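Local coordinates for protein amide synthase (Vibrio cholerae, PDB 1L5A) that probably joins an activated acyl group to an amine in vibriobactin biosynthesis, as a condensation enzyme of the nonribosomal peptide synthetase family, at residues Leu13-Ile18 with Asp202-His207; His43-Glu48 with Gln139-His144. All coordinates share one frame; numbering follows the deposited sequence.

Contact 1: residues Leu13-Ile18 with Asp202-His207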
loop_
_atom_site.group_PDB
_atom_site.type_symbol
_atom_site.label_atom_id
_atom_site.label_comp_id
_atom_site.label_asym_id
_atom_site.label_seq_id
_atom_site.Cartn_x
_atom_site.Cartn_y
_atom_site.Cartn_z
ATOM N N LEU A 13 -19.409 28.339 17.097
ATOM C CA LEU A 13 -19.017 29.593 17.702
ATOM C C LEU A 13 -19.783 30.730 17.056
ATOM O O LEU A 13 -19.975 31.781 17.657
ATOM C CB LEU A 13 -17.511 29.816 17.559
ATOM C CG LEU A 13 -16.645 29.009 18.532
ATOM C CD1 LEU A 13 -15.201 29.491 18.418
ATOM C CD2 LEU A 13 -17.155 29.165 19.984
ATOM N N ALA A 14 -20.253 30.491 15.840
ATOM C CA ALA A 14 -20.983 31.498 15.087
ATOM C C ALA A 14 -22.476 31.537 15.385
ATOM O O ALA A 14 -23.140 32.529 15.095
ATOM C CB ALA A 14 -20.761 31.278 13.596
ATOM N N TYR A 15 -23.015 30.455 15.933
ATOM C CA TYR A 15 -24.439 30.406 16.259
ATOM C C TYR A 15 -24.576 29.447 17.425
ATOM O O TYR A 15 -25.150 28.362 17.283
ATOM C CB TYR A 15 -25.268 29.888 15.073
ATOM C CG TYR A 15 -24.927 30.499 13.729
ATOM C CD1 TYR A 15 -23.811 30.064 13.005
ATOM C CD2 TYR A 15 -25.705 31.521 13.187
ATOM C CE1 TYR A 15 -23.477 30.635 11.777
ATOM C CE2 TYR A 15 -25.379 32.103 11.954
ATOM C CZ TYR A 15 -24.261 31.655 11.258
ATOM O OH TYR A 15 -23.911 32.240 10.061
ATOM N N PRO A 16 -24.053 29.842 18.598
ATOM C CA PRO A 16 -24.043 29.096 19.864
ATOM C C PRO A 16 -25.421 28.753 20.407
ATOM O O PRO A 16 -25.671 27.638 20.878
ATOM C CB PRO A 16 -23.298 30.030 20.804
ATOM C CG PRO A 16 -22.483 30.892 19.878
ATOM C CD PRO A 16 -23.450 31.167 18.786
ATOM N N HIS A 17 -26.314 29.728 20.348
ATOM C CA HIS A 17 -27.660 29.543 20.846
ATOM C C HIS A 17 -28.481 28.541 20.032
ATOM O O HIS A 17 -29.671 28.373 20.284
ATOM C CB HIS A 17 -28.372 30.894 20.879
ATOM C CG HIS A 17 -28.460 31.556 19.540
ATOM N ND1 HIS A 17 -27.349 31.818 18.767
ATOM C CD2 HIS A 17 -29.526 31.997 18.829
ATOM C CE1 HIS A 17 -27.726 32.390 17.637
ATOM N NE2 HIS A 17 -29.042 32.511 17.651
ATOM N N ILE A 18 -27.879 27.881 19.049
ATOM C CA ILE A 18 -28.656 26.916 18.278
ATOM C C ILE A 18 -27.895 25.673 17.819
ATOM O O ILE A 18 -26.743 25.747 17.382
ATOM C CB ILE A 18 -29.344 27.581 17.050
ATOM C CG1 ILE A 18 -30.238 26.548 16.361
ATOM C CG2 ILE A 18 -28.308 28.131 16.073
ATOM C CD1 ILE A 18 -31.182 27.124 15.332
ATOM N N ASP A 202 -27.431 32.482 5.714
ATOM C CA ASP A 202 -27.484 32.290 7.155
ATOM C C ASP A 202 -28.008 30.876 7.404
ATOM O O ASP A 202 -29.180 30.587 7.170
ATOM C CB ASP A 202 -28.421 33.299 7.808
ATOM C CG ASP A 202 -28.427 33.183 9.316
ATOM O OD1 ASP A 202 -28.275 32.050 9.825
ATOM O OD2 ASP A 202 -28.594 34.220 9.993
ATOM N N PRO A 203 -27.135 29.985 7.896
ATOM C CA PRO A 203 -27.450 28.587 8.188
ATOM C C PRO A 203 -28.721 28.394 8.982
ATOM O O PRO A 203 -29.476 27.460 8.715
ATOM C CB PRO A 203 -26.225 28.113 8.960
ATOM C CG PRO A 203 -25.128 28.969 8.410
ATOM C CD PRO A 203 -25.777 30.318 8.360
ATOM N N GLN A 204 -28.965 29.269 9.957
ATOM C CA GLN A 204 -30.158 29.134 10.791
ATOM C C GLN A 204 -31.467 29.452 10.087
ATOM O O GLN A 204 -32.516 28.953 10.478
ATOM C CB GLN A 204 -30.039 29.972 12.071
ATOM C CG GLN A 204 -30.108 31.461 11.886
ATOM C CD GLN A 204 -29.816 32.222 13.182
ATOM O OE1 GLN A 204 -30.494 32.029 14.210
ATOM N NE2 GLN A 204 -28.804 33.098 13.137
ATOM N N LEU A 205 -31.427 30.263 9.039
ATOM C CA LEU A 205 -32.669 30.559 8.348
ATOM C C LEU A 205 -33.099 29.444 7.407
ATOM O O LEU A 205 -33.965 29.647 6.561
ATOM C CB LEU A 205 -32.554 31.865 7.585
ATOM C CG LEU A 205 -32.331 33.036 8.527
ATOM C CD1 LEU A 205 -32.266 34.338 7.721
ATOM C CD2 LEU A 205 -33.465 33.063 9.543
ATOM N N SER A 206 -32.501 28.267 7.545
ATOM C CA SER A 206 -32.868 27.141 6.691
ATOM C C SER A 206 -34.374 26.855 6.729
ATOM O O SER A 206 -35.002 26.990 7.766
ATOM C CB SER A 206 -32.120 25.900 7.136
ATOM O OG SER A 206 -32.697 24.759 6.535
ATOM N N HIS A 207 -34.940 26.448 5.600
ATOM C CA HIS A 207 -36.360 26.138 5.488
ATOM C C HIS A 207 -36.441 24.942 4.556
ATOM O O HIS A 207 -36.477 25.098 3.341
ATOM C CB HIS A 207 -37.123 27.330 4.880
ATOM C CG HIS A 207 -38.591 27.091 4.694
ATOM N ND1 HIS A 207 -39.518 27.318 5.690
ATOM C CD2 HIS A 207 -39.290 26.626 3.631
ATOM C CE1 HIS A 207 -40.725 27.004 5.249
ATOM N NE2 HIS A 207 -40.615 26.581 4.002
#
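Tyr15, just beyond the C-terminal end of helix 6-14, reaches Pro203 and Gln204 in the loop that leads into strand 208-214, a surface contact between loops serving the two different sheets of the condensation fold. The tyrosine is the first residue to depart from helical geometry. It also opens a type I turn, closed by the bond from Ile18 N to Tyr15 O (3.3 Å), which carries the chain away from the helix. Its ring stands anti to its own carbonyl carbon (chi1 -46°), an orientation that sends the phenol end across the proline at roughly a right angle. There Tyr15 CZ packs 3.5 Å from Pro203 CD, and the hydroxyl end continues over the same CD-CG side of the pyrrolidine. Gln204 comes to the ring differently: NE2 lies at the edge, 3.5 Å from Tyr15 CD2 and near the ring plane, with the amide turned perpendicular to the ring. From CG onward the glutamine chain is extended, and its other amide atom, Gln204 OE1, ends 3.8 Å from NE2 of His17 without a hydrogen bond. Ile18 adds a looser apolar touch, its CD1 lying 4.5 Å from Gln204 CB. On the opposing loop, a short 3-10 turn at 203-204 presents the proline and glutamine to the tyrosine, and Leu205 N donates to Asp202 O (2.9 Å) across it. The Asp202 carboxylate is placed as in an Asx turn over Gln204 N, although the position of OD1 is doubtful. Beyond the turn, His207 pairs with Leu382 through the backbone and donates its N to Asp381 OD1. No hydrogen bond crosses between the segments, and the arrangement is a small apolar contact of a tyrosine with a proline, at the surface between the two halves of the V-shaped condensation domain.

Contact 2: residues His43-Glu48 with Gln139-His144; sequences HLTVSE and QRLSQH
Glu48 and His144 approach from opposite directions, while Arg140 crosses the glutamate at about a right angle, so that a single carboxylate gathers two side chains of the facing helix. Arg140 grips it side-on. Arg140 NE donates to Glu48 OE1 (2.8 Å) on the syn side but somewhat out of the carboxylate plane. Arg140 NH2 reaches the syn lone pair of Glu48 OE2 (2.7 Å) almost within the guanidinium plane. This two-oxygen grip would be expected to keep the carboxylate ionised. Carboxylate and guanidinium are nevertheless twisted 51° apart. OE2 takes a second hydrogen bond from His144 NE2, which lies above the carboxylate plane while the oxygen stays close to the plane of the imidazole. The bend of Arg140 at chi2 (50°) helps bring its head back to the glutamate, and Arg140 NH1 is held by Gln143 OE1 (3.0 Å). The imidazole has Leu44 CB over the centre of one face in a CH-pi contact, 3.8 Å from the ring centroid of His144, and, more loosely, Arg140 NH1 toward the rim of the other. Thr45 packs beside them. Its CG2 lies 3.7 Å from Arg140 CB, and its hydroxyl, bonded to Ala41 O within its own helix, meets the His144 ring at its edge. Phe158 N and Thr155 O, in the loop before helix 161-172, bind Glu48 OE1 and Arg140 NH2. The axes of segments 43-47 and 139-144 come within 8.8 Å, with 133° between their N-to-C directions; their parent helices, 35-47 and 131-150, follow strands 22-30 and 117-125, neighbours in one sheet.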
loop_
_atom_site.group_PDB
_atom_site.type_symbol
_atom_site.label_atom_id
_atom_site.label_comp_id
_atom_site.label_asym_id
_atom_site.label_seq_id
_atom_site.Cartn_x
_atom_site.Cartn_y
_atom_site.Cartn_z
ATOM N N HIS A 43 -24.793 -0.073 27.194
ATOM C CA HIS A 43 -23.684 0.365 28.052
ATOM C C HIS A 43 -22.349 -0.156 27.502
ATOM O O HIS A 43 -21.321 0.528 27.563
ATOM C CB HIS A 43 -23.872 -0.172 29.467
ATOM C CG HIS A 43 -22.651 -0.045 30.322
ATOM N ND1 HIS A 43 -22.392 1.069 31.092
ATOM C CD2 HIS A 43 -21.600 -0.879 30.503
ATOM C CE1 HIS A 43 -21.235 0.915 31.711
ATOM N NE2 HIS A 43 -20.732 -0.258 31.368
ATOM N N LEU A 44 -22.353 -1.386 27.002
ATOM C CA LEU A 44 -21.141 -1.952 26.432
ATOM C C LEU A 44 -20.778 -1.222 25.133
ATOM O O LEU A 44 -19.637 -0.778 24.955
ATOM C CB LEU A 44 -21.323 -3.453 26.152
ATOM C CG LEU A 44 -21.327 -4.390 27.373
ATOM C CD1 LEU A 44 -21.510 -5.822 26.906
ATOM C CD2 LEU A 44 -20.009 -4.258 28.147
ATOM N N THR A 45 -21.743 -1.081 24.230
ATOM C CA THR A 45 -21.457 -0.419 22.973
ATOM C C THR A 45 -20.823 0.958 23.146
ATOM O O THR A 45 -19.793 1.256 22.526
ATOM C CB THR A 45 -22.706 -0.247 22.141
ATOM O OG1 THR A 45 -23.262 -1.532 21.869
ATOM C CG2 THR A 45 -22.359 0.438 20.836
ATOM N N VAL A 46 -21.447 1.783 23.984
ATOM C CA VAL A 46 -20.984 3.135 24.253
ATOM C C VAL A 46 -19.574 3.188 24.862
ATOM O O VAL A 46 -18.812 4.124 24.608
ATOM C CB VAL A 46 -22.024 3.875 25.158
ATOM C CG1 VAL A 46 -21.417 5.060 25.798
ATOM C CG2 VAL A 46 -23.209 4.339 24.316
ATOM N N SER A 47 -19.208 2.191 25.652
ATOM C CA SER A 47 -17.869 2.171 26.253
ATOM C C SER A 47 -16.793 2.046 25.218
ATOM O O SER A 47 -15.704 2.580 25.379
ATOM C CB SER A 47 -17.716 1.013 27.218
ATOM O OG SER A 47 -18.535 1.258 28.344
ATOM N N GLU A 48 -17.105 1.336 24.146
ATOM C CA GLU A 48 -16.152 1.120 23.073
ATOM C C GLU A 48 -15.898 2.334 22.178
ATOM O O GLU A 48 -14.939 2.327 21.403
ATOM C CB GLU A 48 -16.611 -0.056 22.212
ATOM C CG GLU A 48 -16.703 -1.400 22.949
ATOM C CD GLU A 48 -17.141 -2.523 22.034
ATOM O OE1 GLU A 48 -17.052 -2.348 20.797
ATOM O OE2 GLU A 48 -17.562 -3.583 22.540
ATOM N N GLN A 139 -25.178 -1.296 14.779
ATOM C CA GLN A 139 -24.833 -2.687 14.557
ATOM C C GLN A 139 -24.119 -3.264 15.787
ATOM O O GLN A 139 -24.364 -4.408 16.191
ATOM C CB GLN A 139 -23.963 -2.809 13.300
ATOM C CG GLN A 139 -24.683 -2.443 11.986
ATOM C CD GLN A 139 -25.982 -3.226 11.789
ATOM O OE1 GLN A 139 -25.992 -4.458 11.842
ATOM N NE2 GLN A 139 -27.086 -2.510 11.569
ATOM N N ARG A 140 -23.255 -2.466 16.398
ATOM C CA ARG A 140 -22.551 -2.913 17.584
ATOM C C ARG A 140 -23.591 -3.172 18.699
ATOM O O ARG A 140 -23.540 -4.187 19.396
ATOM C CB ARG A 140 -21.545 -1.847 18.012
ATOM C CG ARG A 140 -20.562 -2.309 19.072
ATOM C CD ARG A 140 -19.923 -3.625 18.689
ATOM N NE ARG A 140 -18.967 -4.064 19.697
ATOM C CZ ARG A 140 -18.528 -5.313 19.836
ATOM N NH1 ARG A 140 -18.951 -6.269 19.032
ATOM N NH2 ARG A 140 -17.674 -5.605 20.802
ATOM N N LEU A 141 -24.554 -2.272 18.854
ATOM C CA LEU A 141 -25.563 -2.465 19.884
ATOM C C LEU A 141 -26.225 -3.808 19.632
ATOM O O LEU A 141 -26.442 -4.601 20.552
ATOM C CB LEU A 141 -26.597 -1.352 19.832
ATOM C CG LEU A 141 -27.839 -1.593 20.670
ATOM C CD1 LEU A 141 -27.484 -1.544 22.163
ATOM C CD2 LEU A 141 -28.882 -0.521 20.312
ATOM N N SER A 142 -26.545 -4.050 18.372
ATOM C CA SER A 142 -27.148 -5.299 17.963
ATOM C C SER A 142 -26.246 -6.474 18.381
ATOM O O SER A 142 -26.691 -7.417 19.034
ATOM C CB SER A 142 -27.298 -5.306 16.445
ATOM O OG SER A 142 -27.926 -6.487 16.003
ATOM N N GLN A 143 -24.972 -6.406 17.998
ATOM C CA GLN A 143 -24.031 -7.463 18.308
ATOM C C GLN A 143 -23.951 -7.792 19.787
ATOM O O GLN A 143 -24.046 -8.961 20.178
ATOM C CB GLN A 143 -22.643 -7.110 17.782
ATOM C CG GLN A 143 -22.629 -6.885 16.303
ATOM C CD GLN A 143 -21.255 -6.508 15.763
ATOM O OE1 GLN A 143 -20.452 -5.856 16.441
ATOM N NE2 GLN A 143 -20.991 -6.903 14.523
ATOM N N HIS A 144 -23.778 -6.779 20.619
ATOM C CA HIS A 144 -23.697 -7.055 22.036
ATOM C C HIS A 144 -24.979 -7.677 22.564
ATOM O O HIS A 144 -24.922 -8.600 23.383
ATOM C CB HIS A 144 -23.359 -5.795 22.819
ATOM C CG HIS A 144 -21.899 -5.463 22.835
ATOM N ND1 HIS A 144 -20.937 -6.370 23.230
ATOM C CD2 HIS A 144 -21.242 -4.307 22.574
ATOM C CE1 HIS A 144 -19.752 -5.784 23.218
ATOM N NE2 HIS A 144 -19.909 -4.533 22.825
#

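How the contacts relate
Contact 1 and contact 2 lie far apart, with centres about 33 Å and nearest atoms about 23 Å from each other. Along the chain the order is 13-18, 43-48, 139-144 and 202-207, so both segments of contact 2 fall between those of contact 1. Contact 2 joins helices 35-47 and 131-150, which belong with the five-stranded sheet containing strands 22-30 and 117-125. Contact 1 instead runs from the end of helix 6-14, ahead of strand 22-30, to the loop entering strand 208-214 of the other sheet. One is thus an internal joint of the N-terminal half, the other a surface link between halves.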